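Local coordinates for cupin 2, conserved barrel domain protein (Novosphingobium aromaticivorans DSM 12444, PDB 3ES1) that is of unknown function but has a cupin-like beta-barrel fold, with two copies of the chain in the assembly, at residues A[74-79]-A[150-154]; A[96-102]-A[128-132]. All blocks are in the same frame, centred on the assembly; numbering follows the deposited sequence.

Contact 1. Residues A[74-79]-A[150-154]; sequences TLDGGS and ILIEA
Gly78 O receives the backbone N-H of Glu153 at 3.0 Å, and the N-H...O angle of 172° makes this the straighter of the two bonds across the contact. One residue further on, Ser79 and Ile152 form an antiparallel non-hydrogen-bonded pair with their CA atoms 4.6 Å apart. A CA-H...O contact from Ser79 CA to Leu151 O, 3.2 Å, supplements the ladder there. Ahead of this pairing the chain reverses in a type II beta turn from Thr74 to Gly77, closed by Gly77 N to Thr74 O at 2.8 Å. Asp76 holds the positive-phi position of that turn, and its carbonyl oxygen accepts a proton from a water at 2.7 Å; the same water reaches Leu151 O by a weak bond.

These features mark the place where a loop enters strand 79-86 and lines up beside the end of strand 145-153, two neighbouring antiparallel strands of the cupin barrel sheet. Gly78, with phi 65°, makes the bend into the strand.

Glu153 carries the side-chain part of the contact. With CG anti to the backbone N and the chain extended beyond it, the carboxylate is brought alongside the turn, where OE1 accepts the N-H of Gly78 at 2.9 Å. The donor comes to the anti side of OE1, 30° out of the carboxylate plane. Glu153 therefore grips Gly78 at both N and O, while its CB lies 3.4 Å from Asp76 O. Replacing it with an alanine would probably leave the Gly78 N-H without its carboxylate acceptor and the turn less firmly tied to the strand. On the face shared with Ile152, the hydroxyl of Ser79 hydrogen-bonds to Thr53 and to Tyr102 of the second subunit.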
loop_
_atom_site.group_PDB
_atom_site.type_symbol
_atom_site.label_atom_id
_atom_site.label_comp_id
_atom_site.label_asym_id
_atom_site.label_seq_id
_atom_site.Cartn_x
_atom_site.Cartn_y
_atom_site.Cartn_z
ATOM N N THR A 74 -1.216 2.354 21.344
ATOM C CA THR A 74 -2.349 1.998 20.483
ATOM C C THR A 74 -2.113 0.736 19.646
ATOM O O THR A 74 -1.360 0.713 18.685
ATOM C CB THR A 74 -2.710 3.133 19.476
ATOM O OG1 THR A 74 -3.063 4.329 20.187
ATOM C CG2 THR A 74 -3.872 2.701 18.577
ATOM N N LEU A 75 -2.800 -0.323 20.005
ATOM C CA LEU A 75 -2.859 -1.471 19.105
ATOM C C LEU A 75 -3.249 -0.970 17.710
ATOM O O LEU A 75 -4.258 -0.292 17.549
ATOM C CB LEU A 75 -3.880 -2.480 19.606
ATOM C CG LEU A 75 -3.718 -3.922 19.178
ATOM C CD1 LEU A 75 -2.254 -4.292 19.127
ATOM C CD2 LEU A 75 -4.499 -4.769 20.191
ATOM N N ASP A 76 -2.429 -1.323 16.721
ATOM C CA ASP A 76 -2.646 -0.962 15.286
ATOM C C ASP A 76 -2.619 0.547 15.029
ATOM O O ASP A 76 -3.109 1.031 13.982
ATOM C CB ASP A 76 -3.957 -1.563 14.747
ATOM C CG ASP A 76 -3.890 -3.089 14.613
ATOM O OD1 ASP A 76 -2.979 -3.614 13.910
ATOM O OD2 ASP A 76 -4.751 -3.760 15.221
ATOM N N GLY A 77 -2.050 1.253 16.007
ATOM C CA GLY A 77 -1.730 2.684 15.906
ATOM C C GLY A 77 -0.792 2.981 14.740
ATOM O O GLY A 77 -0.029 2.130 14.320
ATOM N N GLY A 78 -0.874 4.183 14.197
ATOM C CA GLY A 78 -0.021 4.563 13.072
ATOM C C GLY A 78 -0.270 3.765 11.803
ATOM O O GLY A 78 -1.399 3.435 11.471
ATOM N N SER A 79 0.798 3.489 11.067
ATOM C CA SER A 79 0.712 2.651 9.867
ATOM C C SER A 79 1.765 1.594 9.830
ATOM O O SER A 79 2.816 1.682 10.466
ATOM C CB SER A 79 0.750 3.474 8.559
ATOM O OG SER A 79 2.041 3.965 8.218
ATOM N N ILE A 150 -0.966 -2.797 3.642
ATOM C CA ILE A 150 -0.823 -1.522 4.320
ATOM C C ILE A 150 -1.975 -1.299 5.306
ATOM O O ILE A 150 -3.130 -1.198 4.925
ATOM C CB ILE A 150 -0.758 -0.341 3.328
ATOM C CG1 ILE A 150 0.400 -0.492 2.321
ATOM C CG2 ILE A 150 -0.575 1.008 4.085
ATOM C CD1 ILE A 150 0.157 -1.433 1.114
ATOM N N LEU A 151 -1.635 -1.189 6.583
ATOM C CA LEU A 151 -2.636 -1.077 7.621
ATOM C C LEU A 151 -2.563 0.304 8.238
ATOM O O LEU A 151 -1.527 0.740 8.690
ATOM C CB LEU A 151 -2.479 -2.199 8.700
ATOM C CG LEU A 151 -2.498 -3.665 8.196
ATOM C CD1 LEU A 151 -1.083 -4.185 7.799
ATOM C CD2 LEU A 151 -3.135 -4.621 9.226
ATOM N N ILE A 152 -3.705 0.978 8.260
ATOM C CA ILE A 152 -3.785 2.348 8.748
ATOM C C ILE A 152 -4.806 2.428 9.880
ATOM O O ILE A 152 -5.945 1.991 9.745
ATOM C CB ILE A 152 -4.188 3.330 7.605
ATOM C CG1 ILE A 152 -3.150 3.358 6.475
ATOM C CG2 ILE A 152 -4.378 4.769 8.147
ATOM C CD1 ILE A 152 -3.677 3.958 5.166
ATOM N N GLU A 153 -4.316 2.895 11.035
ATOM C CA GLU A 153 -5.113 3.156 12.226
ATOM C C GLU A 153 -6.516 3.693 11.919
ATOM O O GLU A 153 -6.685 4.584 11.089
ATOM C CB GLU A 153 -4.330 4.142 13.130
ATOM C CG GLU A 153 -5.047 4.490 14.404
ATOM C CD GLU A 153 -4.318 5.523 15.259
ATOM O OE1 GLU A 153 -3.123 5.845 14.987
ATOM O OE2 GLU A 153 -4.976 6.029 16.195
ATOM N N ALA A 154 -7.519 3.076 12.548
ATOM C CA ALA A 154 -8.880 3.634 12.624
ATOM C C ALA A 154 -9.499 3.197 13.945
ATOM O O ALA A 154 -9.128 2.157 14.513
ATOM C CB ALA A 154 -9.773 3.214 11.428
HETATM O O HOH W 1 -2.033 -0.099 11.738
#

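Contact 2. Residues A[96-102]-A[128-132]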
loop_
_atom_site.group_PDB
_atom_site.type_symbol
_atom_site.label_atom_id
_atom_site.label_comp_id
_atom_site.label_asym_id
_atom_site.label_seq_id
_atom_site.Cartn_x
_atom_site.Cartn_y
_atom_site.Cartn_z
ATOM N N ARG A 96 -10.222 -9.496 13.508
ATOM C CA ARG A 96 -10.605 -8.124 13.171
ATOM C C ARG A 96 -9.623 -7.175 13.810
ATOM O O ARG A 96 -9.183 -7.413 14.904
ATOM C CB ARG A 96 -11.990 -7.829 13.743
ATOM C CG ARG A 96 -12.528 -6.465 13.493
ATOM C CD ARG A 96 -13.735 -6.215 14.357
ATOM N NE ARG A 96 -14.776 -7.184 14.107
ATOM C CZ ARG A 96 -15.345 -7.956 15.022
ATOM N NH1 ARG A 96 -14.997 -7.892 16.291
ATOM N NH2 ARG A 96 -16.287 -8.810 14.649
ATOM N N THR A 97 -9.278 -6.100 13.111
ATOM C CA THR A 97 -8.366 -5.073 13.647
ATOM C C THR A 97 -8.996 -3.692 13.513
ATOM O O THR A 97 -9.889 -3.461 12.681
ATOM C CB THR A 97 -6.946 -5.060 12.948
ATOM O OG1 THR A 97 -7.081 -4.788 11.531
ATOM C CG2 THR A 97 -6.183 -6.421 13.125
ATOM N N ASN A 98 -8.465 -2.794 14.324
ATOM C CA ASN A 98 -8.839 -1.367 14.317
ATOM C C ASN A 98 -7.994 -0.555 13.330
ATOM O O ASN A 98 -7.078 0.226 13.674
ATOM C CB ASN A 98 -8.813 -0.781 15.724
ATOM C CG ASN A 98 -9.858 -1.392 16.619
ATOM O OD1 ASN A 98 -10.820 -1.985 16.155
ATOM N ND2 ASN A 98 -9.676 -1.254 17.898
ATOM N N SER A 99 -8.357 -0.771 12.081
ATOM C CA SER A 99 -7.605 -0.266 10.952
ATOM C C SER A 99 -8.399 -0.394 9.672
ATOM O O SER A 99 -9.333 -1.186 9.567
ATOM C CB SER A 99 -6.294 -1.054 10.803
ATOM O OG SER A 99 -6.527 -2.441 10.552
ATOM N N ILE A 100 -7.996 0.405 8.704
ATOM C CA ILE A 100 -8.346 0.151 7.304
ATOM C C ILE A 100 -7.067 -0.338 6.662
ATOM O O ILE A 100 -6.003 0.185 6.920
ATOM C CB ILE A 100 -8.947 1.414 6.574
ATOM C CG1 ILE A 100 -9.562 1.055 5.211
ATOM C CG2 ILE A 100 -7.950 2.609 6.413
ATOM C CD1 ILE A 100 -10.316 2.245 4.524
ATOM N N ASP A 101 -7.180 -1.395 5.877
ATOM C CA ASP A 101 -6.046 -1.989 5.214
ATOM C C ASP A 101 -6.194 -2.024 3.703
ATOM O O ASP A 101 -7.219 -2.352 3.217
ATOM C CB ASP A 101 -5.792 -3.416 5.676
ATOM C CG ASP A 101 -6.169 -3.655 7.097
ATOM O OD1 ASP A 101 -5.762 -2.870 7.927
ATOM O OD2 ASP A 101 -6.841 -4.635 7.307
ATOM N N TYR A 102 -5.146 -1.697 2.993
ATOM C CA TYR A 102 -5.079 -1.860 1.557
ATOM C C TYR A 102 -4.207 -3.087 1.296
ATOM O O TYR A 102 -3.036 -3.129 1.660
ATOM C CB TYR A 102 -4.485 -0.627 0.858
ATOM C CG TYR A 102 -5.161 0.652 1.182
ATOM C CD1 TYR A 102 -6.575 0.733 1.237
ATOM C CD2 TYR A 102 -4.419 1.824 1.446
ATOM C CE1 TYR A 102 -7.211 1.949 1.538
ATOM C CE2 TYR A 102 -5.071 3.042 1.753
ATOM C CZ TYR A 102 -6.472 3.102 1.764
ATOM O OH TYR A 102 -7.101 4.305 2.069
ATOM N N ILE A 128 -7.603 -5.223 -2.235
ATOM C CA ILE A 128 -8.603 -5.310 -1.188
ATOM C C ILE A 128 -8.578 -4.042 -0.323
ATOM O O ILE A 128 -7.520 -3.583 0.103
ATOM C CB ILE A 128 -8.422 -6.521 -0.252
ATOM C CG1 ILE A 128 -8.260 -7.838 -1.066
ATOM C CG2 ILE A 128 -9.575 -6.587 0.711
ATOM C CD1 ILE A 128 -6.787 -8.174 -1.253
ATOM N N VAL A 129 -9.768 -3.486 -0.121
ATOM C CA VAL A 129 -9.978 -2.408 0.874
ATOM C C VAL A 129 -10.710 -3.016 2.066
ATOM O O VAL A 129 -11.921 -3.252 2.010
ATOM C CB VAL A 129 -10.761 -1.226 0.250
ATOM C CG1 VAL A 129 -10.898 -0.042 1.214
ATOM C CG2 VAL A 129 -10.069 -0.777 -1.076
ATOM N N GLN A 130 -9.966 -3.289 3.126
ATOM C CA GLN A 130 -10.474 -3.994 4.289
ATOM C C GLN A 130 -10.892 -2.977 5.330
ATOM O O GLN A 130 -10.091 -2.371 5.924
ATOM C CB GLN A 130 -9.445 -5.005 4.848
ATOM C CG GLN A 130 -9.892 -5.886 5.980
ATOM C CD GLN A 130 -10.313 -7.272 5.508
ATOM O OE1 GLN A 130 -11.438 -7.615 5.558
ATOM N NE2 GLN A 130 -9.407 -8.004 5.012
ATOM N N ARG A 131 -12.187 -2.807 5.507
ATOM C CA ARG A 131 -12.754 -1.703 6.313
ATOM C C ARG A 131 -13.123 -2.145 7.749
ATOM O O ARG A 131 -14.240 -1.947 8.218
ATOM C CB ARG A 131 -13.913 -1.040 5.555
ATOM C CG ARG A 131 -13.435 -0.330 4.261
ATOM C CD ARG A 131 -14.553 0.258 3.457
ATOM N NE ARG A 131 -15.335 1.181 4.286
ATOM C CZ ARG A 131 -16.524 0.911 4.786
ATOM N NH1 ARG A 131 -17.088 -0.262 4.576
ATOM N NH2 ARG A 131 -17.134 1.812 5.540
ATOM N N GLY A 132 -12.111 -2.687 8.416
ATOM C CA GLY A 132 -12.144 -3.047 9.868
ATOM C C GLY A 132 -12.992 -4.273 10.128
ATOM O O GLY A 132 -13.562 -4.496 11.193
HETATM O O HOH W 2 -12.447 -2.888 13.154
HETATM O O HOH W 3 -9.085 -3.912 8.838
HETATM O O HOH W 4 -6.547 -6.798 5.550
#
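An antiparallel strand pair of the cupin barrel brings Asp101 opposite Gln130, with strands 99-102 and 128-130 running at 174°. The two residues exchange backbone bonds: Gln130 N to Asp101 O is 2.9 Å, and Asp101 N to Gln130 O is 3.1 Å, the latter on a carbonyl lone pair. On the face these two side chains share, Gln130 CG, trans to the backbone N (chi1 -175°), lies 3.6 Å from Asp101 OD2, with the carboxylate and amide planes 63° apart. A water donating to OD2 and accepting from Gln130 NE2 bridges them; Gln130 OE1 is held by Thr133.

By sequence spacing, 96-102 probably holds part of the first cupin motif, with Thr97 and Asp101 where metal-binding relatives usually carry histidine and glutamate; Gly132 probably falls at the glycine of the PxG step in the second. Ser99 OG fixes the other carboxylate oxygen, donating to the syn lone pair of Asp101 OD1 at 2.8 Å.

On the face of Tyr102, Val129 CG1 lies at the ring edge, 4.2 Å from Tyr102 CE1, and the same methyl is 4.1 Å from Ile100 CD1. At the loop end Arg96 CG rests 3.2 Å from Gly132 O, and its guanidinium reaches Pro165 O.

How the contacts relate
Following the chain, residues 74-79 lead from a loop into strand 79-86, and contact 1 closes only when residues 150-154, at the end of strand 145-153, come alongside after 70 intervening residues. Contact 2 is nested inside that loop: 96-102 opens a shorter one, which 128-132 closes across 25 intervening residues. The closing strand of contact 1 then slots between strands 79-86 and 99-107, giving the sheet order 79-86, 145-153, 99-107, 127-130. Geometric evidence for the join is a probable hydrogen bond from Ile152 N to Ile100 O, 2.8 Å, and the packing of Leu151 against Asp101. The centres of the two contacts are about 9 Å apart, and both contacts also touch the second subunit.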